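Local coordinates for protein dipeptidase AC. Metallo peptidase. MEROPS family M19 (Rhodobacter sphaeroides, PDB 3LY0) that probably hydrolyses dipeptides as a zinc-dependent M19 metallopeptidase, and binds a phosphinate mimic of L-Ala-D-Ala in a pocket shared with its two zinc ions, at residues 270-275 against 285-290; 105-108 against 114-117. One frame throughout, in Å; residues are numbered along the deposited sequence.

Contact 1: residues 270-275 against 285-290; sequences LREDGR and VLRHLD
His288, on helix 283-296, reaches Leu270, which precedes it in the chain. The bond from CA to CB heads toward the 270-275 segment, and CG, anti to the carbonyl carbon (chi1 -81°), brings the ring's edge to Leu270. Next along it, His288 CD2 packs against the methyl Leu270 CD2 at 4.0 Å. At the tip, NE2 lies 3.0 Å from Leu270 O, which sits in the ring plane at the edge; the N-H is badly aimed (122°), making this a weak bond, and NE2 is also hydrogen-bonded, more strongly, to Thr240 OG1. The other ring nitrogen, ND1, is hydrogen-bonded to Ala236 N. The second Leu270 methyl, CD1, meets Val285 CG2 at 4.0 Å.

Further out, Arg287 NH1 forms a salt bridge with Glu272 OE2, whose placement is uncertain, and gives a bond to a water that also accepts from Glu272 N at 2.8 Å. Replacing Arg287 with alanine removes the guanidinium, which would probably leave the Glu272 carboxylate without this counter-charge and the water without one donor. Glu272 lies in the type I turn Arg271 to Gly274. Leu270, Val285 and His288 all touch Leu263 of strand 260-263, while Leu325 of helix 322-332 packs on Val285, within the family's TIM-barrel architecture.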
loop_
_atom_site.group_PDB
_atom_site.type_symbol
_atom_site.label_atom_id
_atom_site.label_comp_id
_atom_site.label_asym_id
_atom_site.label_seq_id
_atom_site.Cartn_x
_atom_site.Cartn_y
_atom_site.Cartn_z
ATOM N N LEU A 270 -2.218 1.502 13.823
ATOM C CA LEU A 270 -1.120 2.097 14.592
ATOM C C LEU A 270 -1.403 2.144 16.093
ATOM O O LEU A 270 -0.534 1.849 16.899
ATOM C CB LEU A 270 -0.864 3.532 14.117
ATOM C CG LEU A 270 -0.165 3.746 12.770
ATOM C CD1 LEU A 270 -0.192 5.209 12.368
ATOM C CD2 LEU A 270 1.272 3.248 12.825
ATOM N N ARG A 271 -2.618 2.548 16.454
ATOM C CA ARG A 271 -2.967 2.718 17.865
ATOM C C ARG A 271 -3.014 1.370 18.568
ATOM O O ARG A 271 -3.508 0.390 18.026
ATOM C CB ARG A 271 -4.334 3.391 17.978
ATOM C CG ARG A 271 -4.387 4.797 17.420
ATOM C CD ARG A 271 -5.821 5.280 17.316
ATOM N NE ARG A 271 -6.439 5.315 18.638
ATOM C CZ ARG A 271 -6.880 6.419 19.227
ATOM N NH1 ARG A 271 -6.793 7.587 18.607
ATOM N NH2 ARG A 271 -7.416 6.349 20.439
ATOM N N GLU A 272 -2.513 1.312 19.793
ATOM C CA GLU A 272 -2.562 0.050 20.513
ATOM C C GLU A 272 -4.007 -0.380 20.783
ATOM O O GLU A 272 -4.284 -1.573 20.898
ATOM C CB GLU A 272 -1.769 0.137 21.814
ATOM C CG GLU A 272 -0.260 0.165 21.607
ATOM C CD GLU A 272 0.504 0.236 22.919
ATOM O OE1 GLU A 272 -0.113 0.013 23.980
ATOM O OE2 GLU A 272 1.719 0.517 22.887
ATOM N N ASP A 273 -4.916 0.590 20.855
ATOM C CA ASP A 273 -6.345 0.306 21.063
ATOM C C ASP A 273 -7.121 0.013 19.773
ATOM O O ASP A 273 -8.311 -0.280 19.813
ATOM C CB ASP A 273 -7.029 1.428 21.864
ATOM C CG ASP A 273 -7.051 2.767 21.130
ATOM O OD1 ASP A 273 -6.949 2.794 19.889
ATOM O OD2 ASP A 273 -7.187 3.810 21.805
ATOM N N GLY A 274 -6.456 0.109 18.626
ATOM C CA GLY A 274 -7.070 -0.267 17.364
ATOM C C GLY A 274 -8.249 0.581 16.916
ATOM O O GLY A 274 -9.018 0.162 16.049
ATOM N N ARG A 275 -8.380 1.771 17.499
ATOM C CA ARG A 275 -9.483 2.676 17.191
ATOM C C ARG A 275 -9.177 3.468 15.931
ATOM O O ARG A 275 -8.021 3.581 15.529
ATOM C CB ARG A 275 -9.712 3.660 18.346
ATOM C CG ARG A 275 -10.320 3.064 19.608
ATOM C CD ARG A 275 -10.626 4.169 20.608
ATOM N NE ARG A 275 -11.441 5.217 19.995
ATOM C CZ ARG A 275 -11.655 6.415 20.531
ATOM N NH1 ARG A 275 -11.112 6.732 21.702
ATOM N NH2 ARG A 275 -12.409 7.302 19.892
ATOM N N VAL A 285 3.285 5.681 16.313
ATOM C CA VAL A 285 4.015 5.614 15.048
ATOM C C VAL A 285 5.430 5.089 15.300
ATOM O O VAL A 285 5.897 4.174 14.630
ATOM C CB VAL A 285 4.087 6.992 14.380
ATOM C CG1 VAL A 285 4.963 6.945 13.129
ATOM C CG2 VAL A 285 2.677 7.493 14.036
ATOM N N LEU A 286 6.103 5.648 16.302
ATOM C CA LEU A 286 7.472 5.243 16.595
ATOM C C LEU A 286 7.545 3.869 17.237
ATOM O O LEU A 286 8.537 3.159 17.104
ATOM C CB LEU A 286 8.148 6.281 17.490
ATOM C CG LEU A 286 8.421 7.598 16.769
ATOM C CD1 LEU A 286 8.841 8.667 17.768
ATOM C CD2 LEU A 286 9.471 7.401 15.674
ATOM N N ARG A 287 6.492 3.488 17.947
ATOM C CA ARG A 287 6.421 2.170 18.540
ATOM C C ARG A 287 6.435 1.123 17.427
ATOM O O ARG A 287 7.195 0.161 17.468
ATOM C CB ARG A 287 5.133 2.061 19.356
ATOM C CG ARG A 287 5.102 0.936 20.359
ATOM C CD ARG A 287 3.946 1.144 21.342
ATOM N NE ARG A 287 3.894 2.523 21.842
ATOM C CZ ARG A 287 2.814 3.308 21.809
ATOM N NH1 ARG A 287 1.666 2.859 21.309
ATOM N NH2 ARG A 287 2.878 4.548 22.288
ATOM N N HIS A 288 5.591 1.317 16.418
ATOM C CA HIS A 288 5.568 0.384 15.294
ATOM C C HIS A 288 6.871 0.405 14.512
ATOM O O HIS A 288 7.396 -0.646 14.161
ATOM C CB HIS A 288 4.390 0.677 14.374
ATOM C CG HIS A 288 3.100 0.100 14.859
ATOM N ND1 HIS A 288 2.694 -1.184 14.558
ATOM C CD2 HIS A 288 2.140 0.625 15.658
ATOM C CE1 HIS A 288 1.529 -1.418 15.139
ATOM N NE2 HIS A 288 1.168 -0.333 15.803
ATOM N N LEU A 289 7.393 1.596 14.241
ATOM C CA LEU A 289 8.645 1.680 13.485
ATOM C C LEU A 289 9.777 0.988 14.221
ATOM O O LEU A 289 10.528 0.224 13.627
ATOM C CB LEU A 289 9.021 3.121 13.153
ATOM C CG LEU A 289 8.244 3.764 12.010
ATOM C CD1 LEU A 289 8.582 5.243 11.931
ATOM C CD2 LEU A 289 8.552 3.071 10.680
ATOM N N ASP A 290 9.891 1.229 15.522
ATOM C CA ASP A 290 10.932 0.566 16.297
ATOM C C ASP A 290 10.790 -0.939 16.219
ATOM O O ASP A 290 11.775 -1.658 16.064
ATOM C CB ASP A 290 10.862 0.959 17.771
ATOM C CG ASP A 290 11.500 2.311 18.068
ATOM O OD1 ASP A 290 12.186 2.892 17.196
ATOM O OD2 ASP A 290 11.308 2.790 19.208
HETATM O O HOH W 1 -1.299 3.560 20.918
#

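Contact 2: residues 105-108 against 114-117; sequences WMER and FKVC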
loop_
_atom_site.group_PDB
_atom_site.type_symbol
_atom_site.label_atom_id
_atom_site.label_comp_id
_atom_site.label_asym_id
_atom_site.label_seq_id
_atom_site.Cartn_x
_atom_site.Cartn_y
_atom_site.Cartn_z
ATOM N N TRP A 105 -3.458 9.275 -17.618
ATOM C CA TRP A 105 -3.880 10.661 -17.785
ATOM C C TRP A 105 -3.099 11.616 -16.872
ATOM O O TRP A 105 -2.707 12.696 -17.303
ATOM C CB TRP A 105 -5.391 10.827 -17.581
ATOM C CG TRP A 105 -5.734 12.262 -17.495
ATOM C CD1 TRP A 105 -5.946 13.114 -18.539
ATOM C CD2 TRP A 105 -5.826 13.051 -16.304
ATOM N NE1 TRP A 105 -6.188 14.381 -18.068
ATOM C CE2 TRP A 105 -6.121 14.369 -16.700
ATOM C CE3 TRP A 105 -5.704 12.766 -14.938
ATOM C CZ2 TRP A 105 -6.294 15.407 -15.782
ATOM C CZ3 TRP A 105 -5.879 13.799 -14.021
ATOM C CH2 TRP A 105 -6.168 15.103 -14.450
ATOM N N MET A 106 -2.876 11.225 -15.615
ATOM C CA MET A 106 -2.136 12.073 -14.675
ATOM C C MET A 106 -0.771 12.463 -15.242
ATOM O O MET A 106 -0.311 13.601 -15.098
ATOM C CB MET A 106 -1.944 11.364 -13.322
ATOM C CG MET A 106 -3.183 11.277 -12.446
ATOM S SD MET A 106 -3.024 10.089 -11.039
ATOM C CE MET A 106 -1.580 10.755 -10.152
ATOM N N GLU A 107 -0.116 11.502 -15.873
ATOM C CA GLU A 107 1.184 11.733 -16.482
ATOM C C GLU A 107 1.080 12.656 -17.701
ATOM O O GLU A 107 1.911 13.548 -17.881
ATOM C CB GLU A 107 1.794 10.384 -16.852
ATOM C CG GLU A 107 3.167 10.422 -17.477
ATOM C CD GLU A 107 3.687 9.016 -17.709
ATOM O OE1 GLU A 107 2.888 8.167 -18.167
ATOM O OE2 GLU A 107 4.867 8.751 -17.428
ATOM N N ARG A 108 0.071 12.457 -18.538
ATOM C CA ARG A 108 -0.120 13.355 -19.675
ATOM C C ARG A 108 -0.356 14.774 -19.192
ATOM O O ARG A 108 0.266 15.716 -19.680
ATOM C CB ARG A 108 -1.281 12.891 -20.554
ATOM C CG ARG A 108 -1.012 11.541 -21.203
ATOM C CD ARG A 108 -1.954 11.241 -22.370
ATOM N NE ARG A 108 -3.365 11.269 -21.999
ATOM C CZ ARG A 108 -4.006 10.257 -21.425
ATOM N NH1 ARG A 108 -3.355 9.127 -21.168
ATOM N NH2 ARG A 108 -5.291 10.369 -21.123
ATOM N N PHE A 114 5.316 14.337 -13.481
ATOM C CA PHE A 114 4.937 13.051 -12.902
ATOM C C PHE A 114 5.224 12.005 -13.957
ATOM O O PHE A 114 4.961 12.231 -15.137
ATOM C CB PHE A 114 3.449 13.048 -12.556
ATOM C CG PHE A 114 2.922 11.705 -12.080
ATOM C CD1 PHE A 114 3.289 11.197 -10.842
ATOM C CD2 PHE A 114 2.048 10.973 -12.862
ATOM C CE1 PHE A 114 2.793 9.976 -10.388
ATOM C CE2 PHE A 114 1.543 9.746 -12.415
ATOM C CZ PHE A 114 1.923 9.252 -11.180
ATOM N N LYS A 115 5.767 10.866 -13.552
ATOM C CA LYS A 115 6.065 9.809 -14.515
ATOM C C LYS A 115 5.674 8.452 -13.962
ATOM O O LYS A 115 6.067 8.103 -12.850
ATOM C CB LYS A 115 7.559 9.799 -14.869
ATOM C CG LYS A 115 7.928 8.732 -15.897
ATOM C CD LYS A 115 9.435 8.657 -16.141
ATOM C CE LYS A 115 9.796 7.463 -17.024
ATOM N NZ LYS A 115 9.145 7.510 -18.366
ATOM N N VAL A 116 4.926 7.687 -14.754
ATOM C CA VAL A 116 4.665 6.287 -14.445
ATOM C C VAL A 116 5.924 5.496 -14.787
ATOM O O VAL A 116 6.353 5.469 -15.941
ATOM C CB VAL A 116 3.444 5.753 -15.210
ATOM C CG1 VAL A 116 3.262 4.265 -14.949
ATOM C CG2 VAL A 116 2.200 6.522 -14.804
ATOM N N CYS A 117 6.538 4.897 -13.776
ATOM C CA CYS A 117 7.800 4.195 -13.959
ATOM C C CYS A 117 7.617 2.694 -14.073
ATOM O O CYS A 117 6.780 2.101 -13.378
ATOM C CB CYS A 117 8.755 4.496 -12.804
ATOM S SG CYS A 117 9.288 6.225 -12.687
HETATM O O HOH W 2 6.386 6.798 -18.330
HETATM O O HOH W 3 3.869 14.320 -16.294
#
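Glu107 packs the end of helix 89-109 on the strand that follows it, 114-116: its carboxylate lies across the strand backbone, and OE2 accepts the N-H of Val116 at 2.9 Å in a moderately bent bond (147°). The donor comes from above the carboxylate plane, 71° out of it. With CG anti to the backbone N and the chain extended beyond, the acid spans the gap between helix and strand; its CG passes 3.5 Å from Phe114 O. The other oxygen, OE1, faces Val116 CG2.

Beside it, Met106 meets the Phe114 ring. Met106 CE stands over one face, 4.3 Å from the centroid and 26° off the normal, a CH-pi contact, while SD approaches obliquely in a Met-aromatic one. The ring edge is turned to Glu107 N, which lies 3.7 Å from Phe114 CD2.

Two waters form the next layer. One donates to both Glu107 O and Phe114 O, each at 2.6 Å; the second accepts from Lys115 NZ at 2.8 Å and contacts Glu107 OE2 and Val116 O. Further out, Trp31 and Phe55 meet the Phe114 ring edge-to-face, and strand 132-139, parallel to 114-116, holds Lys115 by backbone bonds.

Lys115 NZ is 4.6 Å from Glu107 OE2, too far for a salt bridge, yet its charge, together with the Val116 N-H, probably favours the ionised carboxylate.

Overall arrangement
Contact 2 closes along the chain before contact 1 opens, and the two lie on opposite sides of the chain's centre, 34 Å apart between centres and about 23 Å between nearest atoms. They do not touch, but both lie at a similar remove from the metal site: the Leu270 side chain is about 13 Å from a bound zinc ion, that of Met106 about 14 Å. The bound phosphinate is about 11 Å from the Leu270 side chain, and Phe269, next to Leu270, lines that pocket. Side chain to side chain, Asp306, a zinc-binding residue that also lines the inhibitor pocket, is about 9 Å from Leu270, and the zinc ligand Asp15 about 11 Å from Met106.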